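Local coordinates for methylenetetrahydrofolate--tRNA-(uracil-5-)-methyltransferase TrmFO (Thermus thermophilus, PDB 3G5S), which uses FAD and methylenetetrahydrofolate to form 5-methyluridine at position 54 of tRNA, at residues R198-H209 and L281-M292. Residues are numbered along the deposited sequence; the frame is centred on the assembly and turned at random.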
loop_
_atom_site.group_PDB
_atom_site.type_symbol
_atom_site.label_atom_id
_atom_site.label_comp_id
_atom_site.label_asym_id
_atom_site.label_seq_id
_atom_site.Cartn_x
_atom_site.Cartn_y
_atom_site.Cartn_z
ATOM N N ARG A 198 14.135 23.568 -17.443
ATOM C CA ARG A 198 15.017 22.436 -17.122
ATOM C C ARG A 198 14.194 21.210 -16.730
ATOM O O ARG A 198 14.450 20.100 -17.194
ATOM C CB ARG A 198 16.001 22.799 -15.992
ATOM C CG ARG A 198 16.944 21.653 -15.548
ATOM C CD ARG A 198 17.646 21.938 -14.205
ATOM N NE ARG A 198 18.529 20.841 -13.787
ATOM C CZ ARG A 198 18.839 20.564 -12.522
ATOM N NH1 ARG A 198 18.337 21.295 -11.535
ATOM N NH2 ARG A 198 19.638 19.544 -12.238
ATOM N N PHE A 199 13.202 21.426 -15.871
ATOM C CA PHE A 199 12.357 20.358 -15.361
ATOM C C PHE A 199 11.537 19.722 -16.488
ATOM O O PHE A 199 11.483 18.497 -16.631
ATOM C CB PHE A 199 11.446 20.927 -14.274
ATOM C CG PHE A 199 10.621 19.897 -13.564
ATOM C CD1 PHE A 199 11.198 19.018 -12.665
ATOM C CD2 PHE A 199 9.260 19.832 -13.769
ATOM C CE1 PHE A 199 10.433 18.081 -12.000
ATOM C CE2 PHE A 199 8.491 18.896 -13.107
ATOM C CZ PHE A 199 9.080 18.021 -12.218
ATOM N N HIS A 200 10.910 20.566 -17.300
ATOM C CA HIS A 200 10.116 20.089 -18.421
ATOM C C HIS A 200 10.966 19.276 -19.396
ATOM O O HIS A 200 10.552 18.213 -19.847
ATOM C CB HIS A 200 9.441 21.258 -19.139
ATOM C CG HIS A 200 8.709 20.857 -20.379
ATOM N ND1 HIS A 200 9.192 21.106 -21.645
ATOM C CD2 HIS A 200 7.532 20.208 -20.545
ATOM C CE1 HIS A 200 8.341 20.631 -22.538
ATOM N NE2 HIS A 200 7.327 20.080 -21.897
ATOM N N GLN A 201 12.159 19.772 -19.715
ATOM C CA GLN A 201 13.061 19.037 -20.596
ATOM C C GLN A 201 13.443 17.680 -20.008
ATOM O O GLN A 201 13.494 16.675 -20.716
ATOM C CB GLN A 201 14.322 19.860 -20.879
ATOM C CG GLN A 201 14.121 20.986 -21.874
ATOM C CD GLN A 201 13.677 20.478 -23.232
ATOM O OE1 GLN A 201 14.231 19.513 -23.758
ATOM N NE2 GLN A 201 12.669 21.123 -23.804
ATOM N N ALA A 202 13.715 17.646 -18.709
ATOM C CA ALA A 202 14.077 16.395 -18.058
ATOM C C ALA A 202 12.931 15.382 -18.115
ATOM O O ALA A 202 13.161 14.181 -18.258
ATOM C CB ALA A 202 14.497 16.648 -16.625
ATOM N N LEU A 203 11.696 15.864 -18.004
ATOM C CA LEU A 203 10.530 14.989 -18.087
ATOM C C LEU A 203 10.407 14.340 -19.461
ATOM O O LEU A 203 9.987 13.189 -19.576
ATOM C CB LEU A 203 9.250 15.763 -17.778
ATOM C CG LEU A 203 8.911 15.962 -16.303
ATOM C CD1 LEU A 203 7.736 16.916 -16.169
ATOM C CD2 LEU A 203 8.602 14.625 -15.631
ATOM N N LEU A 204 10.760 15.083 -20.503
ATOM C CA LEU A 204 10.627 14.573 -21.864
ATOM C C LEU A 204 11.436 13.295 -22.066
ATOM O O LEU A 204 11.000 12.379 -22.762
ATOM C CB LEU A 204 11.050 15.631 -22.889
ATOM C CG LEU A 204 10.186 16.890 -22.979
ATOM C CD1 LEU A 204 10.754 17.851 -24.017
ATOM C CD2 LEU A 204 8.746 16.537 -23.305
ATOM N N GLU A 205 12.603 13.229 -21.433
ATOM C CA GLU A 205 13.553 12.155 -21.699
ATOM C C GLU A 205 13.603 11.063 -20.631
ATOM O O GLU A 205 14.207 10.010 -20.842
ATOM C CB GLU A 205 14.953 12.738 -21.889
ATOM C CG GLU A 205 15.077 13.686 -23.070
ATOM C CD GLU A 205 16.457 14.309 -23.170
ATOM O OE1 GLU A 205 17.210 14.256 -22.174
ATOM O OE2 GLU A 205 16.787 14.856 -24.243
ATOM N N ALA A 206 12.980 11.314 -19.487
ATOM C CA ALA A 206 13.059 10.390 -18.359
ATOM C C ALA A 206 12.543 8.992 -18.700
ATOM O O ALA A 206 11.559 8.843 -19.423
ATOM C CB ALA A 206 12.310 10.956 -17.173
ATOM N N GLN A 207 13.208 7.971 -18.165
ATOM C CA GLN A 207 12.802 6.588 -18.403
ATOM C C GLN A 207 11.511 6.246 -17.665
ATOM O O GLN A 207 11.347 6.564 -16.485
ATOM C CB GLN A 207 13.918 5.617 -18.003
ATOM C CG GLN A 207 15.137 5.665 -18.911
ATOM C CD GLN A 207 16.030 4.450 -18.751
ATOM O OE1 GLN A 207 15.990 3.763 -17.729
ATOM N NE2 GLN A 207 16.843 4.176 -19.765
ATOM N N ARG A 208 10.592 5.592 -18.367
ATOM C CA ARG A 208 9.303 5.245 -17.782
ATOM C C ARG A 208 8.983 3.766 -17.946
ATOM O O ARG A 208 9.485 3.107 -18.858
ATOM C CB ARG A 208 8.195 6.094 -18.405
ATOM C CG ARG A 208 8.047 5.909 -19.903
ATOM C CD ARG A 208 7.674 7.218 -20.573
ATOM N NE ARG A 208 8.704 8.233 -20.361
ATOM C CZ ARG A 208 8.535 9.531 -20.593
ATOM N NH1 ARG A 208 7.371 9.978 -21.043
ATOM N NH2 ARG A 208 9.526 10.383 -20.367
ATOM N N HIS A 209 8.144 3.247 -17.054
ATOM C CA HIS A 209 7.695 1.865 -17.147
ATOM C C HIS A 209 6.718 1.702 -18.298
ATOM O O HIS A 209 6.044 2.652 -18.697
ATOM C CB HIS A 209 7.029 1.416 -15.845
ATOM C CG HIS A 209 7.964 1.344 -14.680
ATOM N ND1 HIS A 209 8.938 0.375 -14.566
ATOM C CD2 HIS A 209 8.067 2.114 -13.571
ATOM C CE1 HIS A 209 9.606 0.556 -13.441
ATOM N NE2 HIS A 209 9.096 1.604 -12.818
ATOM N N LEU A 281 6.861 6.896 -14.317
ATOM C CA LEU A 281 8.313 6.917 -14.447
ATOM C C LEU A 281 8.977 5.868 -13.567
ATOM O O LEU A 281 8.466 5.522 -12.503
ATOM C CB LEU A 281 8.854 8.291 -14.074
ATOM C CG LEU A 281 8.582 9.419 -15.073
ATOM C CD1 LEU A 281 9.108 10.737 -14.538
ATOM C CD2 LEU A 281 9.193 9.109 -16.437
ATOM N N LYS A 282 10.126 5.369 -14.008
ATOM C CA LYS A 282 10.929 4.489 -13.168
ATOM C C LYS A 282 11.331 5.250 -11.918
ATOM O O LYS A 282 11.514 6.464 -11.952
ATOM C CB LYS A 282 12.162 3.995 -13.921
ATOM C CG LYS A 282 11.820 3.241 -15.189
ATOM C CD LYS A 282 13.014 2.488 -15.738
ATOM C CE LYS A 282 12.631 1.738 -17.003
ATOM N NZ LYS A 282 13.652 0.723 -17.389
ATOM N N TRP A 283 11.466 4.539 -10.809
ATOM C CA TRP A 283 11.649 5.202 -9.528
ATOM C C TRP A 283 12.937 6.046 -9.440
ATOM O O TRP A 283 12.893 7.164 -8.941
ATOM C CB TRP A 283 11.475 4.190 -8.391
ATOM C CG TRP A 283 10.052 3.654 -8.342
ATOM C CD1 TRP A 283 9.050 3.900 -9.243
ATOM C CD2 TRP A 283 9.495 2.771 -7.362
ATOM N NE1 TRP A 283 7.902 3.243 -8.873
ATOM C CE2 TRP A 283 8.148 2.542 -7.725
ATOM C CE3 TRP A 283 9.998 2.161 -6.213
ATOM C CZ2 TRP A 283 7.302 1.731 -6.972
ATOM C CZ3 TRP A 283 9.151 1.355 -5.470
ATOM C CH2 TRP A 283 7.822 1.147 -5.854
ATOM N N PRO A 284 14.076 5.537 -9.950
ATOM C CA PRO A 284 15.269 6.395 -9.900
ATOM C C PRO A 284 15.094 7.682 -10.705
ATOM O O PRO A 284 15.660 8.717 -10.351
ATOM C CB PRO A 284 16.357 5.517 -10.524
ATOM C CG PRO A 284 15.899 4.111 -10.246
ATOM C CD PRO A 284 14.400 4.168 -10.385
ATOM N N GLU A 285 14.312 7.623 -11.777
ATOM C CA GLU A 285 14.029 8.825 -12.556
ATOM C C GLU A 285 13.149 9.796 -11.779
ATOM O O GLU A 285 13.359 11.004 -11.827
ATOM C CB GLU A 285 13.380 8.477 -13.894
ATOM C CG GLU A 285 14.283 7.677 -14.817
ATOM C CD GLU A 285 15.454 8.489 -15.358
ATOM O OE1 GLU A 285 16.361 8.866 -14.581
ATOM O OE2 GLU A 285 15.466 8.746 -16.575
ATOM N N GLN A 286 12.161 9.272 -11.061
ATOM C CA GLN A 286 11.337 10.120 -10.215
ATOM C C GLN A 286 12.195 10.856 -9.197
ATOM O O GLN A 286 12.019 12.049 -8.981
ATOM C CB GLN A 286 10.281 9.295 -9.487
ATOM C CG GLN A 286 9.199 8.727 -10.386
ATOM C CD GLN A 286 8.088 8.057 -9.598
ATOM O OE1 GLN A 286 7.660 8.559 -8.562
ATOM N NE2 GLN A 286 7.616 6.921 -10.092
ATOM N N LYS A 287 13.112 10.145 -8.556
ATOM C CA LYS A 287 13.970 10.789 -7.572
ATOM C C LYS A 287 14.796 11.917 -8.193
ATOM O O LYS A 287 14.881 13.017 -7.645
ATOM C CB LYS A 287 14.881 9.766 -6.895
ATOM C CG LYS A 287 15.789 10.369 -5.845
ATOM C CD LYS A 287 16.624 9.301 -5.165
ATOM C CE LYS A 287 17.524 9.903 -4.102
ATOM N NZ LYS A 287 18.325 8.855 -3.415
ATOM N N ARG A 288 15.400 11.646 -9.341
ATOM C CA ARG A 288 16.217 12.650 -10.018
ATOM C C ARG A 288 15.398 13.892 -10.360
ATOM O O ARG A 288 15.843 15.027 -10.170
ATOM C CB ARG A 288 16.839 12.051 -11.279
ATOM C CG ARG A 288 17.801 12.979 -11.980
ATOM C CD ARG A 288 18.584 12.238 -13.049
ATOM N NE ARG A 288 17.711 11.640 -14.053
ATOM C CZ ARG A 288 17.280 12.269 -15.141
ATOM N NH1 ARG A 288 17.640 13.525 -15.375
ATOM N NH2 ARG A 288 16.485 11.637 -15.996
ATOM N N LEU A 289 14.189 13.666 -10.863
ATOM C CA LEU A 289 13.308 14.757 -11.256
ATOM C C LEU A 289 12.812 15.545 -10.046
ATOM O O LEU A 289 12.833 16.776 -10.038
ATOM C CB LEU A 289 12.128 14.212 -12.061
ATOM C CG LEU A 289 12.346 14.050 -13.569
ATOM C CD1 LEU A 289 12.031 15.355 -14.277
ATOM C CD2 LEU A 289 13.771 13.609 -13.893
ATOM N N ILE A 290 12.370 14.830 -9.016
ATOM C CA ILE A 290 11.850 15.483 -7.825
ATOM C C ILE A 290 12.897 16.406 -7.210
ATOM O O ILE A 290 12.583 17.500 -6.746
ATOM C CB ILE A 290 11.357 14.450 -6.779
ATOM C CG1 ILE A 290 10.058 13.794 -7.252
ATOM C CG2 ILE A 290 11.164 15.110 -5.422
ATOM C CD1 ILE A 290 9.743 12.499 -6.548
ATOM N N GLN A 291 14.152 15.983 -7.232
ATOM C CA GLN A 291 15.175 16.771 -6.570
ATOM C C GLN A 291 15.602 18.006 -7.374
ATOM O O GLN A 291 16.437 18.783 -6.923
ATOM C CB GLN A 291 16.338 15.879 -6.126
ATOM C CG GLN A 291 15.890 14.871 -5.050
ATOM C CD GLN A 291 17.032 14.103 -4.417
ATOM O OE1 GLN A 291 18.092 13.936 -5.022
ATOM N NE2 GLN A 291 16.819 13.621 -3.193
HETATM N N MSE A 292 14.991 18.197 -8.545
HETATM C CA MSE A 292 15.135 19.432 -9.314
HETATM C C MSE A 292 14.142 20.509 -8.879
HETATM O O MSE A 292 14.234 21.648 -9.320
HETATM C CB MSE A 292 14.938 19.167 -10.806
HETATM C CG MSE A 292 15.960 18.237 -11.413
HETATM SE SE MSE A 292 15.646 18.002 -13.308
HETATM C CE MSE A 292 17.114 16.775 -13.672
HETATM O O HOH W 1 15.763 13.141 -18.200
HETATM O O HOH W 2 11.365 1.670 -11.057
#
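Leu289 meets Ala202 and Leu203 in the apolar half of this contact, where helix 198-205 and helix 283-290 run antiparallel (171°) with axes 10.5 Å apart. Leu289 and Met292 bridge the gap to Ala202, whose small side chain leaves room for both. Leu289 CD1 lies 3.6 Å from Ala202 CB and touches Leu203 CD2 and Phe199 CE1, while Leu289 O and Met292 CB lie at the Phe199 ring edge. The extended selenomethionine Met292 sets SE against Ala202 CB and CG over one guanidinium face of Arg198. Leu281 CD2 fills the angle between Ala206 CB and Arg208 CB.

Polar bonds take over where helix 198-205 ends and Arg208 NE and NH2 both grip Ala206 O. Glu285, bent at chi2, turns OE2 to Gln207 N at 2.9 Å, an almost straight bond (172°) on the anti lone pair. Its OE1 accepts from Arg288 NE in a salt bridge, and water 1 links Arg288 NH2 to Ala202 O. Replacing Glu285 by alanine is likely to leave Gln207 N without this acceptor and Arg288 without its carboxylate. Lys282 N, at the N-cap position, donates to Gln207 O (3.0 Å) beside the single beta bridge pairing Arg208 with Leu281.

Lys282 CG makes a CH-pi contact over the His209 ring, whose edge points at the Trp283 five-membered ring face in an offset edge-to-face pair (planes at 88°).

The chemistry implies a division of labour: apolar side chains join helix 193-205 to helix 283-290, while directional bonds fix the chain leaving one against the start of the other.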